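Local coordinates for alanine glyoxylate transaminase (Thermococcus litoralis, PDB 2ZC0), which probably catalyses amino-group transfer from alanine to glyoxylate, using pyridoxal 5'-phosphate as its cofactor, at residues I101-G106 with F253-I258; Q173-I178 with Y207-I212; L111-R116 with P274-A279; I203-D208 with D234-V239. One frame throughout, in Å; residues are numbered along the deposited sequence.

Contact 1 of 4, residues I101-G106 with F253-I258. With PMP (4'-deoxy-4'-aminopyridoxal-5'-phosphate), chain F.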
# COMPACT_ATOMS: atom_id res chain seq x y z
N ILE A 101 -16.76 -12.38 -20.52
CA ILE A 101 -16.99 -13.32 -19.44
C ILE A 101 -15.67 -13.94 -19.03
O ILE A 101 -14.94 -14.44 -19.87
CB ILE A 101 -17.99 -14.43 -19.86
CG1 ILE A 101 -19.40 -13.84 -20.02
CG2 ILE A 101 -17.98 -15.56 -18.85
CD1 ILE A 101 -20.47 -14.87 -20.42
N VAL A 102 -15.36 -13.88 -17.74
CA VAL A 102 -14.13 -14.45 -17.21
C VAL A 102 -14.53 -15.50 -16.17
O VAL A 102 -15.13 -15.16 -15.15
CB VAL A 102 -13.24 -13.37 -16.52
CG1 VAL A 102 -11.94 -14.00 -16.03
CG2 VAL A 102 -12.96 -12.23 -17.48
N ILE A 103 -14.20 -16.76 -16.46
CA ILE A 103 -14.49 -17.91 -15.59
C ILE A 103 -13.48 -17.90 -14.45
O ILE A 103 -12.28 -18.12 -14.65
CB ILE A 103 -14.34 -19.27 -16.32
CG1 ILE A 103 -15.21 -19.29 -17.58
CG2 ILE A 103 -14.74 -20.41 -15.39
CD1 ILE A 103 -16.63 -18.85 -17.35
N THR A 104 -14.01 -17.69 -13.25
CA THR A 104 -13.23 -17.61 -12.04
C THR A 104 -13.51 -18.78 -11.10
O THR A 104 -14.38 -19.61 -11.37
CB THR A 104 -13.56 -16.29 -11.31
OG1 THR A 104 -14.97 -16.24 -11.05
CG2 THR A 104 -13.19 -15.10 -12.17
N ILE A 105 -12.76 -18.83 -10.01
CA ILE A 105 -12.91 -19.88 -9.00
C ILE A 105 -14.12 -19.50 -8.15
O ILE A 105 -13.98 -19.03 -7.02
CB ILE A 105 -11.64 -19.96 -8.09
CG1 ILE A 105 -10.41 -20.29 -8.94
CG2 ILE A 105 -11.82 -21.02 -7.02
CD1 ILE A 105 -10.50 -21.62 -9.67
N GLY A 106 -15.31 -19.66 -8.72
CA GLY A 106 -16.54 -19.33 -8.01
C GLY A 106 -16.80 -17.83 -7.94
O GLY A 106 -16.02 -17.03 -8.45
N PHE A 253 -17.72 -27.14 -7.17
CA PHE A 253 -17.07 -27.19 -8.48
C PHE A 253 -16.20 -25.95 -8.71
O PHE A 253 -15.28 -25.96 -9.52
CB PHE A 253 -18.13 -27.32 -9.60
CG PHE A 253 -18.75 -28.70 -9.70
CD1 PHE A 253 -18.01 -29.78 -10.19
CD2 PHE A 253 -20.06 -28.92 -9.27
CE1 PHE A 253 -18.57 -31.07 -10.23
CE2 PHE A 253 -20.62 -30.21 -9.31
CZ PHE A 253 -19.87 -31.29 -9.79
N ARG A 254 -16.49 -24.87 -7.99
CA ARG A 254 -15.71 -23.65 -8.10
C ARG A 254 -15.80 -23.08 -9.52
O ARG A 254 -14.78 -22.85 -10.16
CB ARG A 254 -14.22 -23.92 -7.77
CG ARG A 254 -13.93 -24.64 -6.43
CD ARG A 254 -14.15 -23.71 -5.23
NE ARG A 254 -15.55 -23.39 -5.11
CZ ARG A 254 -16.05 -22.19 -4.82
NH1 ARG A 254 -17.37 -22.06 -4.76
NH2 ARG A 254 -15.25 -21.15 -4.59
N ILE A 255 -17.02 -22.88 -10.01
CA ILE A 255 -17.24 -22.32 -11.35
C ILE A 255 -18.06 -21.03 -11.24
O ILE A 255 -19.27 -21.06 -10.99
CB ILE A 255 -17.98 -23.29 -12.30
CG1 ILE A 255 -17.05 -24.44 -12.73
CG2 ILE A 255 -18.44 -22.55 -13.57
CD1 ILE A 255 -15.82 -23.98 -13.52
N GLY A 256 -17.37 -19.91 -11.40
CA GLY A 256 -18.00 -18.61 -11.31
C GLY A 256 -17.52 -17.73 -12.44
O GLY A 256 -16.75 -18.17 -13.30
N TRP A 257 -17.95 -16.48 -12.45
CA TRP A 257 -17.55 -15.60 -13.53
C TRP A 257 -17.62 -14.12 -13.22
O TRP A 257 -18.26 -13.69 -12.25
CB TRP A 257 -18.38 -15.90 -14.79
CG TRP A 257 -19.87 -15.75 -14.58
CD1 TRP A 257 -20.59 -14.59 -14.54
CD2 TRP A 257 -20.81 -16.80 -14.29
NE1 TRP A 257 -21.91 -14.85 -14.25
CE2 TRP A 257 -22.07 -16.20 -14.08
CE3 TRP A 257 -20.70 -18.19 -14.18
CZ2 TRP A 257 -23.22 -16.94 -13.77
CZ3 TRP A 257 -21.84 -18.93 -13.87
CH2 TRP A 257 -23.09 -18.30 -13.66
N ILE A 258 -16.92 -13.35 -14.03
CA ILE A 258 -16.90 -11.91 -13.94
C ILE A 258 -17.44 -11.44 -15.29
O ILE A 258 -17.24 -12.09 -16.31
CB ILE A 258 -15.47 -11.35 -13.82
CG1 ILE A 258 -14.93 -11.58 -12.41
CG2 ILE A 258 -15.47 -9.87 -14.14
CD1 ILE A 258 -13.53 -11.05 -12.22
N1 PMP F . -21.82 -14.36 -3.28
C2 PMP F . -22.71 -14.63 -2.29
C2A PMP F . -23.69 -13.51 -1.93
C3 PMP F . -22.73 -15.89 -1.64
O3 PMP F . -23.66 -16.12 -0.63
C4 PMP F . -21.78 -16.90 -2.03
C4A PMP F . -21.81 -18.26 -1.32
N4A PMP F . -20.58 -18.57 -0.60
C5 PMP F . -20.79 -16.54 -3.16
C6 PMP F . -20.86 -15.25 -3.74
C5A PMP F . -19.72 -17.52 -3.68
O4P PMP F . -20.24 -18.38 -4.16
P PMP F . -19.13 -19.45 -4.81
O1P PMP F . -19.07 -19.62 -6.70
O2P PMP F . -19.66 -21.16 -4.14
O3P PMP F . -17.43 -19.14 -4.28
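Four backbone hydrogen bonds join Val102 to Ile258 and Thr104 to Gly256, the hydrogen-bonded pairs of a short antiparallel join whose non-hydrogen-bonded pair is Ile103 with Trp257. In one of them Thr104 N lies 2.8 Å from Gly256 O. Val102 and Ile258 meet at their CB atoms, 4.0 Å apart, and Thr104 shares their face. Its CG2 crosses Ile258 at about a right angle, 3.9 Å from Ile258 CG1, while OG1, placed between the backbone N and the carbonyl carbon (chi1 57°), donates to Gly106 O at 2.9 Å. A valine here would keep the branched shape but is likely to leave Gly106 O without its hydroxyl partner and the turn after the strand less firmly held. A CB on Gly256 would collide with Gly106 C; Gly106 has a positive phi, which glycine takes easily, and a CB there would run into Arg254 NH2. Arg254 rests CB 3.8 Å from Ile105 CG2, and bends at chi2 and chi3 so that the PMP phosphorus lies in its guanidinium plane. Arg254 NH2 donates to PMP O3P at 3.0 Å and also to Asp276 O of the second subunit. Within this chain strand 101-104 is outermost in the main sheet, beside 256-259; helices 106-118 and 262-272 cover the Val102 face, and Leu84 of helix 78-91 the Trp257 face.

Contact 2 of 4, residues Q173-I178 with Y207-I212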
# COMPACT_ATOMS: atom_id res chain seq x y z
N GLN A 173 -14.30 12.00 1.99
CA GLN A 173 -13.97 10.60 1.79
C GLN A 173 -14.09 10.18 0.33
O GLN A 173 -15.00 10.60 -0.38
CB GLN A 173 -14.89 9.70 2.64
CG GLN A 173 -14.70 9.84 4.15
CD GLN A 173 -13.44 9.15 4.65
OE1 GLN A 173 -13.33 7.91 4.61
NE2 GLN A 173 -12.49 9.94 5.14
N LYS A 174 -13.18 9.32 -0.09
CA LYS A 174 -13.21 8.82 -1.45
C LYS A 174 -13.91 7.48 -1.53
O LYS A 174 -13.58 6.55 -0.79
CB LYS A 174 -11.79 8.68 -1.99
CG LYS A 174 -11.74 7.90 -3.29
CD LYS A 174 -10.30 7.63 -3.66
CE LYS A 174 -10.19 6.75 -4.87
NZ LYS A 174 -8.82 6.14 -4.89
N VAL A 175 -14.89 7.39 -2.41
CA VAL A 175 -15.62 6.16 -2.60
C VAL A 175 -15.80 5.94 -4.09
O VAL A 175 -15.89 6.89 -4.86
CB VAL A 175 -17.02 6.24 -1.94
CG1 VAL A 175 -17.79 7.44 -2.48
CG2 VAL A 175 -17.79 4.94 -2.22
N LYS A 176 -15.84 4.69 -4.53
CA LYS A 176 -16.01 4.49 -5.96
C LYS A 176 -16.86 3.29 -6.30
O LYS A 176 -17.46 3.25 -7.38
CB LYS A 176 -14.65 4.34 -6.65
CG LYS A 176 -14.14 2.91 -6.69
CD LYS A 176 -12.84 2.76 -7.49
CE LYS A 176 -11.63 3.29 -6.73
NZ LYS A 176 -10.37 2.86 -7.37
N LEU A 177 -16.92 2.32 -5.41
CA LEU A 177 -17.69 1.11 -5.68
C LEU A 177 -18.82 0.88 -4.70
O LEU A 177 -18.78 1.32 -3.55
CB LEU A 177 -16.78 -0.13 -5.65
CG LEU A 177 -15.44 -0.15 -6.40
CD1 LEU A 177 -14.63 -1.39 -5.99
CD2 LEU A 177 -15.70 -0.14 -7.90
N ILE A 178 -19.81 0.16 -5.19
CA ILE A 178 -20.96 -0.23 -4.42
C ILE A 178 -21.14 -1.70 -4.74
O ILE A 178 -21.28 -2.05 -5.90
CB ILE A 178 -22.24 0.50 -4.86
CG1 ILE A 178 -22.19 1.97 -4.44
CG2 ILE A 178 -23.46 -0.20 -4.26
CD1 ILE A 178 -23.41 2.75 -4.90
N TYR A 207 -23.48 10.09 -9.24
CA TYR A 207 -22.23 10.30 -8.53
C TYR A 207 -21.04 9.66 -9.22
O TYR A 207 -19.91 9.72 -8.73
CB TYR A 207 -22.36 9.76 -7.11
CG TYR A 207 -23.33 10.57 -6.28
CD1 TYR A 207 -22.94 11.78 -5.69
CD2 TYR A 207 -24.65 10.16 -6.12
CE1 TYR A 207 -23.85 12.55 -4.96
CE2 TYR A 207 -25.57 10.93 -5.39
CZ TYR A 207 -25.15 12.12 -4.82
OH TYR A 207 -26.04 12.87 -4.11
N ASP A 208 -21.29 9.05 -10.38
CA ASP A 208 -20.23 8.41 -11.15
C ASP A 208 -19.52 7.37 -10.30
O ASP A 208 -18.38 7.54 -9.88
CB ASP A 208 -19.25 9.46 -11.67
CG ASP A 208 -18.22 8.89 -12.63
OD1 ASP A 208 -18.48 7.82 -13.25
OD2 ASP A 208 -17.15 9.52 -12.78
N LEU A 209 -20.23 6.27 -10.05
CA LEU A 209 -19.73 5.17 -9.25
C LEU A 209 -19.91 3.88 -10.03
O LEU A 209 -20.69 3.82 -10.99
CB LEU A 209 -20.50 5.10 -7.91
CG LEU A 209 -20.35 6.29 -6.95
CD1 LEU A 209 -21.37 6.22 -5.82
CD2 LEU A 209 -18.95 6.29 -6.38
N LEU A 210 -19.18 2.85 -9.65
CA LEU A 210 -19.29 1.55 -10.29
C LEU A 210 -20.08 0.69 -9.33
O LEU A 210 -20.06 0.93 -8.12
CB LEU A 210 -17.89 0.95 -10.53
CG LEU A 210 -17.36 0.88 -11.97
CD1 LEU A 210 -17.71 2.11 -12.77
CD2 LEU A 210 -15.87 0.69 -11.90
N ILE A 211 -20.79 -0.30 -9.86
CA ILE A 211 -21.60 -1.21 -9.05
C ILE A 211 -21.22 -2.63 -9.37
O ILE A 211 -21.25 -3.02 -10.53
CB ILE A 211 -23.12 -1.06 -9.40
CG1 ILE A 211 -23.65 0.30 -8.96
CG2 ILE A 211 -23.92 -2.20 -8.77
CD1 ILE A 211 -25.04 0.62 -9.53
N ILE A 212 -20.87 -3.40 -8.35
CA ILE A 212 -20.54 -4.81 -8.52
C ILE A 212 -21.79 -5.57 -8.06
O ILE A 212 -22.09 -5.58 -6.87
CB ILE A 212 -19.37 -5.26 -7.62
CG1 ILE A 212 -18.09 -4.52 -8.01
CG2 ILE A 212 -19.22 -6.76 -7.72
CD1 ILE A 212 -16.89 -4.96 -7.20
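Leu177 and Leu210 lie side by side on one face of two parallel strands; a chi1 of -48° sets the Leu177 branch beside its own backbone N, which leaves CD2 alongside Leu210 CB, only 3.6 Å away. On the other face Ile178 and Leu209 cross at about a right angle, their CD1 methyls 4.1 Å apart, and Ile211 continues that layer. This is the tight half. Here the strands exchange backbone hydrogen bonds: Leu210 N to Lys176 O at 2.9 Å and Ile212 N to Ile178 O at 2.8 Å are firm, the Ile178 N to Leu210 O bond is weak. The beta-branched isoleucines suit extended chain, and leucine's longer fork reaches across to the neighbouring strand. Toward the start of 173-178 the two chains diverge; Leu209, just before its strand, still reaches over to lay CD2 3.5 Å from Val175 O, but beyond it the contact gives way to polar surroundings. Lys176, partly exposed, turns its CB away, and its NZ is bonded to Tyr6 O of the second subunit and to Leu118 O. The segments are the two strands of a beta-alpha-beta crossover through helix 194-207, against which Ile178 and Ile211 both pack at Leu200. With only backbone polar bonds and hydrocarbon across the join, its register rests on the peptide groups and the fit of the methyls, while the lysine's ammonium group is bonded by backbone carbonyls, one of them from the second subunit.

Contact 3 of 4, residues L111-R116 with P274-A279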
# COMPACT_ATOMS: atom_id res chain seq x y z
N LEU A 111 -14.96 -12.03 -7.05
CA LEU A 111 -14.97 -10.87 -6.16
C LEU A 111 -13.55 -10.49 -5.69
O LEU A 111 -13.27 -9.32 -5.48
CB LEU A 111 -15.88 -11.15 -4.95
CG LEU A 111 -17.34 -10.64 -4.85
CD1 LEU A 111 -17.74 -9.81 -6.05
CD2 LEU A 111 -18.26 -11.84 -4.67
N ASP A 112 -12.68 -11.48 -5.51
CA ASP A 112 -11.31 -11.23 -5.08
C ASP A 112 -10.52 -10.62 -6.25
O ASP A 112 -9.79 -9.64 -6.08
CB ASP A 112 -10.66 -12.55 -4.62
CG ASP A 112 -9.18 -12.41 -4.30
OD1 ASP A 112 -8.36 -12.77 -5.17
OD2 ASP A 112 -8.83 -11.93 -3.21
N LEU A 113 -10.71 -11.18 -7.44
CA LEU A 113 -10.05 -10.65 -8.63
C LEU A 113 -10.45 -9.18 -8.83
O LEU A 113 -9.59 -8.33 -9.08
CB LEU A 113 -10.41 -11.51 -9.85
CG LEU A 113 -9.30 -12.48 -10.31
CD1 LEU A 113 -8.62 -13.09 -9.12
CD2 LEU A 113 -9.87 -13.56 -11.24
N LEU A 114 -11.74 -8.88 -8.69
CA LEU A 114 -12.22 -7.51 -8.84
C LEU A 114 -11.67 -6.57 -7.76
O LEU A 114 -11.33 -5.42 -8.04
CB LEU A 114 -13.76 -7.45 -8.80
CG LEU A 114 -14.62 -7.50 -10.08
CD1 LEU A 114 -13.76 -7.34 -11.35
CD2 LEU A 114 -15.39 -8.78 -10.09
N GLY A 115 -11.60 -7.04 -6.52
CA GLY A 115 -11.11 -6.18 -5.46
C GLY A 115 -9.66 -5.81 -5.67
O GLY A 115 -9.24 -4.68 -5.40
N ARG A 116 -8.89 -6.75 -6.18
CA ARG A 116 -7.48 -6.50 -6.41
C ARG A 116 -7.23 -5.46 -7.50
O ARG A 116 -6.26 -4.71 -7.43
CB ARG A 116 -6.79 -7.82 -6.74
CG ARG A 116 -6.88 -8.81 -5.58
CD ARG A 116 -6.08 -10.06 -5.89
NE ARG A 116 -4.77 -9.68 -6.41
CZ ARG A 116 -3.69 -10.45 -6.40
NH1 ARG A 116 -3.76 -11.67 -5.86
NH2 ARG A 116 -2.55 -9.99 -6.92
N PRO A 274 -1.46 -15.66 -13.15
CA PRO A 274 -0.55 -15.78 -12.00
C PRO A 274 -1.23 -15.92 -10.62
O PRO A 274 -0.54 -16.05 -9.60
CB PRO A 274 0.31 -14.51 -12.08
CG PRO A 274 0.22 -14.10 -13.52
CD PRO A 274 -1.21 -14.42 -13.90
N ILE A 275 -2.56 -15.88 -10.54
CA ILE A 275 -3.15 -16.09 -9.23
C ILE A 275 -3.88 -17.43 -9.11
O ILE A 275 -3.76 -18.09 -8.09
CB ILE A 275 -4.05 -14.91 -8.74
CG1 ILE A 275 -5.45 -15.42 -8.45
CG2 ILE A 275 -4.03 -13.76 -9.72
CD1 ILE A 275 -6.21 -14.50 -7.56
N ASP A 276 -4.63 -17.85 -10.13
CA ASP A 276 -5.27 -19.17 -10.09
C ASP A 276 -4.93 -20.01 -11.32
O ASP A 276 -5.17 -21.21 -11.34
CB ASP A 276 -6.81 -19.08 -9.95
CG ASP A 276 -7.50 -18.52 -11.19
OD1 ASP A 276 -7.05 -18.78 -12.31
OD2 ASP A 276 -8.53 -17.84 -11.04
N PHE A 277 -4.32 -19.38 -12.32
CA PHE A 277 -3.95 -19.99 -13.61
C PHE A 277 -5.23 -20.17 -14.42
O PHE A 277 -5.37 -19.61 -15.50
CB PHE A 277 -3.23 -21.35 -13.46
CG PHE A 277 -2.24 -21.60 -14.57
CD1 PHE A 277 -0.87 -21.45 -14.34
CD2 PHE A 277 -2.67 -21.91 -15.86
CE1 PHE A 277 0.05 -21.58 -15.38
CE2 PHE A 277 -1.75 -22.05 -16.91
CZ PHE A 277 -0.39 -21.88 -16.67
N CYS A 278 -6.17 -20.94 -13.89
CA CYS A 278 -7.46 -21.12 -14.55
C CYS A 278 -8.40 -21.89 -13.65
O CYS A 278 -7.97 -22.54 -12.70
CB CYS A 278 -7.33 -21.85 -15.89
SG CYS A 278 -6.87 -23.58 -15.76
N ALA A 279 -9.69 -21.77 -13.94
CA ALA A 279 -10.73 -22.50 -13.20
C ALA A 279 -10.50 -23.97 -13.58
O ALA A 279 -9.91 -24.26 -14.63
CB ALA A 279 -12.11 -22.03 -13.68
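The apolar side chain of Ile275 faces two charged residues, Asp112 and Arg116, each of which finds its ionic partner in another chain. Helix 106-118, which carries both, begins with Gly106, Gly107 and Thr108 of the PMP pocket, as befits the aminotransferase fold of class I; the loop 274-279 lies between helices 262-272 and 281-292. No hydrogen bond crosses from one segment to the other. Asp112 and Arg116 are one turn apart, Arg116 N reaching Asp112 O at 3.0 Å, and therefore share a flank of the helix. With CG anti to the backbone N (chi1 174°), Asp112 sends its carboxylate out to slide past Ile275. Asp112 OD2 pairs with Arg116 NH1 of the second subunit, and Arg116 NH1 pairs with Asp112 OD2 of that same subunit, a reciprocal exchange as expected beside a twofold axis. Arg116, bent at chi3, comes at Ile275 from the opposite direction. An isoleucine offers no polar atom to compete for these ion pairs, and would be expected to keep them in a low-dielectric setting that strengthens their attraction. Leu113 crosses the same side chain obliquely, though the separation modelled between their end methyls is too short to be trusted and makes the exact position of Ile275 CD1 doubtful. Asp276, whose OD1 is salt-bridged to Lys272, lies only loosely by the leucine: Leu113 CD2 stands 4.5 Å from Asp276 OD2.

Contact 4 of 4, residues I203-D208 with D234-V239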
# COMPACT_ATOMS: atom_id res chain seq x y z
N ILE A 203 -28.42 6.83 -9.05
CA ILE A 203 -27.44 7.33 -8.10
C ILE A 203 -26.00 7.04 -8.54
O ILE A 203 -25.12 7.89 -8.41
CB ILE A 203 -27.70 6.73 -6.71
CG1 ILE A 203 -29.03 7.28 -6.18
CG2 ILE A 203 -26.54 7.05 -5.77
CD1 ILE A 203 -29.40 6.80 -4.80
N ALA A 204 -25.78 5.85 -9.08
CA ALA A 204 -24.45 5.48 -9.56
C ALA A 204 -24.06 6.46 -10.66
O ALA A 204 -22.94 6.99 -10.67
CB ALA A 204 -24.45 4.06 -10.10
N SER A 205 -24.99 6.71 -11.58
CA SER A 205 -24.73 7.62 -12.68
C SER A 205 -24.55 9.05 -12.17
O SER A 205 -23.66 9.77 -12.62
CB SER A 205 -25.88 7.58 -13.69
OG SER A 205 -25.78 8.63 -14.63
N LYS A 206 -25.39 9.43 -11.22
CA LYS A 206 -25.34 10.78 -10.65
C LYS A 206 -24.03 11.08 -9.94
O LYS A 206 -23.53 12.19 -10.00
CB LYS A 206 -26.52 10.97 -9.67
CG LYS A 206 -26.56 12.34 -9.01
CD LYS A 206 -27.80 12.49 -8.15
CE LYS A 206 -27.83 13.86 -7.47
NZ LYS A 206 -29.06 13.99 -6.61
N TYR A 207 -23.48 10.09 -9.24
CA TYR A 207 -22.23 10.30 -8.53
C TYR A 207 -21.04 9.66 -9.22
O TYR A 207 -19.91 9.72 -8.73
CB TYR A 207 -22.36 9.76 -7.11
CG TYR A 207 -23.33 10.57 -6.28
CD1 TYR A 207 -22.94 11.78 -5.69
CD2 TYR A 207 -24.65 10.16 -6.12
CE1 TYR A 207 -23.85 12.55 -4.96
CE2 TYR A 207 -25.57 10.93 -5.39
CZ TYR A 207 -25.15 12.12 -4.82
OH TYR A 207 -26.04 12.87 -4.11
N ASP A 208 -21.29 9.05 -10.38
CA ASP A 208 -20.23 8.41 -11.15
C ASP A 208 -19.52 7.37 -10.30
O ASP A 208 -18.38 7.54 -9.88
CB ASP A 208 -19.25 9.46 -11.67
CG ASP A 208 -18.22 8.89 -12.63
OD1 ASP A 208 -18.48 7.82 -13.25
OD2 ASP A 208 -17.15 9.52 -12.78
N ASP A 234 -28.08 -1.77 -17.42
CA ASP A 234 -26.85 -0.98 -17.43
C ASP A 234 -26.46 -0.34 -18.77
O ASP A 234 -25.51 -0.78 -19.43
CB ASP A 234 -25.69 -1.83 -16.92
CG ASP A 234 -24.46 -1.02 -16.61
OD1 ASP A 234 -23.36 -1.60 -16.65
OD2 ASP A 234 -24.60 0.18 -16.32
N ASN A 235 -27.18 0.72 -19.15
CA ASN A 235 -26.93 1.39 -20.42
C ASN A 235 -25.65 2.23 -20.37
O ASN A 235 -25.05 2.51 -21.41
CB ASN A 235 -28.13 2.25 -20.81
CG ASN A 235 -28.29 3.47 -19.93
OD1 ASN A 235 -28.57 3.37 -18.73
ND2 ASN A 235 -28.10 4.65 -20.51
N GLU A 236 -25.24 2.65 -19.18
CA GLU A 236 -24.01 3.42 -19.07
C GLU A 236 -22.81 2.51 -18.82
O GLU A 236 -21.67 2.97 -18.84
CB GLU A 236 -24.13 4.44 -17.94
CG GLU A 236 -25.27 5.41 -18.12
CD GLU A 236 -25.23 6.55 -17.13
OE1 GLU A 236 -26.16 7.38 -17.14
OE2 GLU A 236 -24.26 6.61 -16.35
N GLY A 237 -23.06 1.22 -18.60
CA GLY A 237 -21.97 0.29 -18.37
C GLY A 237 -21.24 0.50 -17.05
O GLY A 237 -20.02 0.38 -16.98
N ARG A 238 -22.01 0.83 -16.01
CA ARG A 238 -21.46 1.08 -14.68
C ARG A 238 -21.55 -0.13 -13.78
O ARG A 238 -21.17 -0.06 -12.61
CB ARG A 238 -22.19 2.22 -13.99
CG ARG A 238 -21.99 3.57 -14.61
CD ARG A 238 -22.83 4.62 -13.90
NE ARG A 238 -22.45 5.94 -14.37
CZ ARG A 238 -21.25 6.47 -14.17
NH1 ARG A 238 -20.97 7.69 -14.64
NH2 ARG A 238 -20.34 5.80 -13.47
N VAL A 239 -22.09 -1.24 -14.26
CA VAL A 239 -22.13 -2.39 -13.38
C VAL A 239 -21.30 -3.55 -13.89
O VAL A 239 -21.16 -3.80 -15.10
CB VAL A 239 -23.62 -2.83 -13.00
CG1 VAL A 239 -24.64 -1.86 -13.56
CG2 VAL A 239 -23.88 -4.25 -13.39
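Arg238 and Asp208 form a salt bridge where a loop meets the end of a helix. The arginine's CB heads toward the helix and its chain runs extended from CG to NE, with chi2 176°. CD comes 4.2 Å from the CB of Ala204, whose small methyl lets the arginine chain lie close to the helix. NE passes 3.3 Å from Ser205 CA and donates to Glu236 OE2 at 2.8 Å. At the tip, Arg238 NH2 reaches Asp208 OD1 at 2.8 Å on its anti lone pair, and Arg238 NH1 meets the same oxygen at 2.9 Å from above the carboxylate plane; the two flat groups are turned 74° apart. NH2 also donates to Leu209 O, just past the helix end. Glu236 is also held by Ser205, whose OG donates to OE1 at 2.8 Å. A methionine in place of Arg238 would probably leave Glu236 and Asp208 without the charge that joins them, and the loop freer to move. Asp208 OD1 further binds Tyr6 OH of the second subunit, and OD2 pairs with Lys5 of the third. With positive phi, Asp208 is the C-prime residue of the Schellman motif ending helix 194-207; Ala204 and Val239 both pack on Ile211 of strand 210-214, which lies beside strand 239-244.

Contacts 1 and 2 belong to the same mixed sheet, contact 1 at its 101-104 edge and contact 2 further in, with strand 239-244 between them; their centres are 24 Å apart. Contact 4 adjoins contact 2, about 9 Å away between centres, sharing Tyr207 and Asp208: helix 194-207 runs into strand 210-214, and Ile211 N probably bonds to Arg238 O. Contact 3 lies 9 Å from contact 1, centre to centre, where Ile103 and Ile105 pack on Ala279. Along the chain contacts 1 and 3 alternate, and both enclose the segments of contacts 2 and 4. Thus cofactor site, sheet and subunit boundary are built together, all four contacts touching the second subunit.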